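Side-chain contacts in protein Vng1086c (Halobacterium sp., PDB 2GF4), which is of unknown function but binds a calcium ion and belongs to the uncharacterised UPF0058 family: residues H10-M13 and V14-K17; P41-V44 and H45-K48. All blocks are in the same frame, centred on the assembly; numbering follows the deposited sequence.

Contact 1: H10-M13 and V14-K17; sequences HEQM and VNIK
Val-14 and His-10 meet one turn apart on the alpha-helix 3-21, the i to i+4 spacing that sets neighbouring side chains along one face. The CG1 branch of Val-14 is anti to the backbone N (chi1 164°), which leaves CG2 beside that N and leaning back over the preceding turn. There Val-14 CG2 lies 3.5 Å from His-10 O and 3.9 Å from His-10 CD2. The imidazole is buried and held at both nitrogens, NE2 by Tyr-34 OH and ND1 by His-51 ND1. Met-13, modelled as selenomethionine, bends at chi2 and chi3, and Met-13 SE touches Ile-16 CG1 at 4.1 Å. Leu-62 of the second subunit packs against Met-13, and Gln-12 of that subunit against Ile-16. Gln-12 and Asn-15 bring their amide groups together with planes 80° apart; Gln-12 also packs on Ile-16 of the second subunit. An alanine in place of Gln-12 would remove the amide and is likely to leave that subunit's Ile-16 and the Asn-15 side chain less well covered. The backbone hydrogen bonds run i to i+4: Val-14 N to His-10 O at 3.0 Å, with a weak second bond to Glu-11 O, Asn-15 N to Glu-11 O at 3.1 Å, and Ile-16 N to Gln-12 O at 2.9 Å. The last of them, from Lys-17 N to Met-13 O, is 3.0 Å long and close to straight at 169°.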
loop_
_atom_site.group_PDB
_atom_site.type_symbol
_atom_site.label_atom_id
_atom_site.label_comp_id
_atom_site.label_asym_id
_atom_site.label_seq_id
_atom_site.Cartn_x
_atom_site.Cartn_y
_atom_site.Cartn_z
ATOM N N HIS A 10 -9.940 0.234 15.780
ATOM C CA HIS A 10 -8.580 -0.027 16.218
ATOM C C HIS A 10 -8.566 -1.283 17.147
ATOM O O HIS A 10 -7.725 -2.161 16.937
ATOM C CB HIS A 10 -8.067 1.216 16.923
ATOM C CG HIS A 10 -6.599 1.202 17.212
ATOM N ND1 HIS A 10 -5.951 2.253 17.824
ATOM C CD2 HIS A 10 -5.658 0.252 17.006
ATOM C CE1 HIS A 10 -4.684 1.942 17.987
ATOM N NE2 HIS A 10 -4.479 0.739 17.498
ATOM N N GLU A 11 -9.497 -1.401 18.111
ATOM C CA GLU A 11 -9.534 -2.567 19.021
ATOM C C GLU A 11 -9.630 -3.851 18.229
ATOM O O GLU A 11 -8.886 -4.792 18.512
ATOM C CB GLU A 11 -10.745 -2.478 19.954
ATOM C CG GLU A 11 -10.519 -3.060 21.351
ATOM C CD GLU A 11 -11.082 -2.135 22.426
ATOM O OE1 GLU A 11 -10.360 -1.781 23.386
ATOM O OE2 GLU A 11 -12.269 -1.751 22.297
ATOM N N GLN A 12 -10.535 -3.908 17.249
ATOM C CA GLN A 12 -10.682 -5.126 16.468
ATOM C C GLN A 12 -9.461 -5.414 15.583
ATOM O O GLN A 12 -9.091 -6.584 15.443
ATOM C CB GLN A 12 -11.963 -5.058 15.634
ATOM C CG GLN A 12 -13.243 -5.189 16.472
ATOM C CD GLN A 12 -13.269 -6.424 17.360
ATOM O OE1 GLN A 12 -12.763 -7.484 17.004
ATOM N NE2 GLN A 12 -13.905 -6.286 18.505
HETATM N N MSE A 13 -8.834 -4.395 14.996
HETATM C CA MSE A 13 -7.654 -4.642 14.170
HETATM C C MSE A 13 -6.546 -5.179 15.055
HETATM O O MSE A 13 -5.661 -5.884 14.554
HETATM C CB MSE A 13 -7.205 -3.359 13.495
HETATM C CG MSE A 13 -8.090 -3.066 12.273
HETATM SE SE MSE A 13 -7.990 -4.555 10.876
HETATM C CE MSE A 13 -6.035 -4.454 10.210
ATOM N N VAL A 14 -6.554 -4.847 16.345
ATOM C CA VAL A 14 -5.520 -5.388 17.213
ATOM C C VAL A 14 -5.897 -6.852 17.463
ATOM O O VAL A 14 -4.994 -7.700 17.584
ATOM C CB VAL A 14 -5.414 -4.559 18.461
ATOM C CG1 VAL A 14 -4.659 -5.301 19.489
ATOM C CG2 VAL A 14 -4.654 -3.304 18.103
ATOM N N ASN A 15 -7.198 -7.167 17.536
ATOM C CA ASN A 15 -7.581 -8.580 17.655
ATOM C C ASN A 15 -7.076 -9.302 16.386
ATOM O O ASN A 15 -6.594 -10.423 16.510
ATOM C CB ASN A 15 -9.086 -8.731 17.768
ATOM C CG ASN A 15 -9.597 -8.322 19.135
ATOM O OD1 ASN A 15 -10.788 -8.215 19.355
ATOM N ND2 ASN A 15 -8.665 -8.089 20.070
ATOM N N ILE A 16 -7.162 -8.705 15.185
ATOM C CA ILE A 16 -6.667 -9.369 13.966
ATOM C C ILE A 16 -5.151 -9.628 14.130
ATOM O O ILE A 16 -4.684 -10.753 13.909
ATOM C CB ILE A 16 -6.928 -8.467 12.735
ATOM C CG1 ILE A 16 -8.432 -8.340 12.469
ATOM C CG2 ILE A 16 -6.268 -9.041 11.549
ATOM C CD1 ILE A 16 -9.021 -9.505 11.912
ATOM N N LYS A 17 -4.388 -8.597 14.505
ATOM C CA LYS A 17 -2.953 -8.726 14.712
ATOM C C LYS A 17 -2.605 -9.865 15.646
ATOM O O LYS A 17 -1.703 -10.639 15.338
ATOM C CB LYS A 17 -2.414 -7.460 15.325
ATOM C CG LYS A 17 -0.998 -7.670 15.712
ATOM C CD LYS A 17 -0.266 -6.414 15.664
ATOM C CE LYS A 17 -0.444 -5.721 16.936
ATOM N NZ LYS A 17 0.049 -6.522 18.056
#

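Contact 2: P41-V44 and H45-K48; sequences PSHV and HKSK
Lys-46 runs alongside His-43, both side chains pointing the same way, and can be traced atom by atom. Lys-46 CB sits 3.5 Å from His-43 O, and Lys-46 CG comes to 4.0 Å from His-43 CB. Lys-46 CD closes on that same His-43 CB at 3.5 Å, while Lys-46 CE has moved on to the ring, 3.4 Å from His-43 ND1. The tip, Lys-46 NZ, ends 3.2 Å from His-43 ND1. The chain can follow its neighbour this far because it is extended beyond CG, with chi2, chi3 and chi4 all near 180°. The His-43 side chain also touches Asp-38, a calcium ligand. Val-44 and His-45 form a second pair: Val-44 CG2 stands over one face of the His-45 ring in a CH-pi contact, 4.0 Å from the centroid and only 5° off the normal. Lys-3 NZ of helix 3-21 hydrogen-bonds to both Val-44 O and Lys-46 O. The bond from Lys-46 N to His-43 O, 3.0 Å long and 165° at the hydrogen, closes a type I beta turn from His-43 to Lys-46; Ser-47 follows as N-cap of helix 48-71.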
loop_
_atom_site.group_PDB
_atom_site.type_symbol
_atom_site.label_atom_id
_atom_site.label_comp_id
_atom_site.label_asym_id
_atom_site.label_seq_id
_atom_site.Cartn_x
_atom_site.Cartn_y
_atom_site.Cartn_z
ATOM N N PRO A 41 -5.213 0.920 21.273
ATOM C CA PRO A 41 -6.640 1.051 21.531
ATOM C C PRO A 41 -7.016 1.639 22.869
ATOM O O PRO A 41 -8.016 2.367 22.959
ATOM C CB PRO A 41 -7.146 -0.364 21.368
ATOM C CG PRO A 41 -6.170 -0.972 20.536
ATOM C CD PRO A 41 -4.863 -0.452 20.897
ATOM N N SER A 42 -6.226 1.341 23.894
ATOM C CA SER A 42 -6.527 1.825 25.237
ATOM C C SER A 42 -6.195 3.293 25.380
ATOM O O SER A 42 -6.626 3.926 26.355
ATOM C CB SER A 42 -5.754 1.000 26.266
ATOM O OG SER A 42 -4.352 1.249 26.144
ATOM N N HIS A 43 -5.462 3.856 24.426
ATOM C CA HIS A 43 -5.124 5.292 24.508
ATOM C C HIS A 43 -6.312 6.139 24.030
ATOM O O HIS A 43 -6.204 6.932 23.067
ATOM C CB HIS A 43 -3.896 5.575 23.649
ATOM C CG HIS A 43 -2.691 4.745 24.024
ATOM N ND1 HIS A 43 -1.517 4.779 23.308
ATOM C CD2 HIS A 43 -2.488 3.850 25.026
ATOM C CE1 HIS A 43 -0.650 3.952 23.845
ATOM N NE2 HIS A 43 -1.212 3.373 24.887
ATOM N N VAL A 44 -7.406 6.040 24.767
ATOM C CA VAL A 44 -8.611 6.742 24.387
ATOM C C VAL A 44 -8.530 8.231 24.339
ATOM O O VAL A 44 -9.372 8.857 23.697
ATOM C CB VAL A 44 -9.798 6.307 25.259
ATOM C CG1 VAL A 44 -9.972 4.820 25.090
ATOM C CG2 VAL A 44 -9.573 6.672 26.694
ATOM N N HIS A 45 -7.513 8.813 24.951
ATOM C CA HIS A 45 -7.438 10.264 24.882
ATOM C C HIS A 45 -6.578 10.776 23.776
ATOM O O HIS A 45 -6.450 11.989 23.634
ATOM C CB HIS A 45 -6.958 10.838 26.177
ATOM C CG HIS A 45 -7.873 10.530 27.315
ATOM N ND1 HIS A 45 -9.216 10.834 27.292
ATOM C CD2 HIS A 45 -7.645 9.902 28.487
ATOM C CE1 HIS A 45 -9.774 10.410 28.409
ATOM N NE2 HIS A 45 -8.842 9.839 29.146
ATOM N N LYS A 46 -5.947 9.895 23.019
ATOM C CA LYS A 46 -5.149 10.389 21.905
ATOM C C LYS A 46 -6.090 10.767 20.743
ATOM O O LYS A 46 -7.266 10.344 20.700
ATOM C CB LYS A 46 -4.139 9.343 21.486
ATOM C CG LYS A 46 -2.994 9.250 22.457
ATOM C CD LYS A 46 -2.087 8.124 22.040
ATOM C CE LYS A 46 -0.929 8.112 22.976
ATOM N NZ LYS A 46 0.158 7.305 22.440
ATOM N N SER A 47 -5.582 11.542 19.810
ATOM C CA SER A 47 -6.388 12.054 18.704
ATOM C C SER A 47 -7.008 11.092 17.694
ATOM O O SER A 47 -6.570 9.947 17.556
ATOM C CB SER A 47 -5.568 13.121 17.949
ATOM O OG SER A 47 -4.586 12.551 17.066
ATOM N N LYS A 48 -8.084 11.537 17.054
ATOM C CA LYS A 48 -8.721 10.753 15.998
ATOM C C LYS A 48 -7.636 10.475 14.953
ATOM O O LYS A 48 -7.582 9.381 14.393
ATOM C CB LYS A 48 -9.797 11.575 15.327
ATOM C CG LYS A 48 -11.169 11.269 15.821
ATOM C CD LYS A 48 -12.142 12.125 15.030
ATOM C CE LYS A 48 -13.339 11.304 14.562
ATOM N NZ LYS A 48 -13.850 11.635 13.189
#

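Contact 1 lies within helix 3-21 and contact 2 in the later loop between helices 32-37 and 48-71; their centres are 14 Å apart, yet they touch through Pro-41. Pro-41 N is 3.5 Å from His-10 CE1, and Pro-41 CG is 3.7 Å from Val-14 CG2. His-51 of helix 48-71, the partner of His-10, also bonds the backbone O of His-43 through NE2 and so joins the two contacts. Both contacts lie near the calcium site of Asp-38 and Glu-40: the His-43 side chain is about 6 Å from the ion and that of Lys-17 about 9 Å, while the side chains of His-10 and Glu-40 are about 5 Å apart.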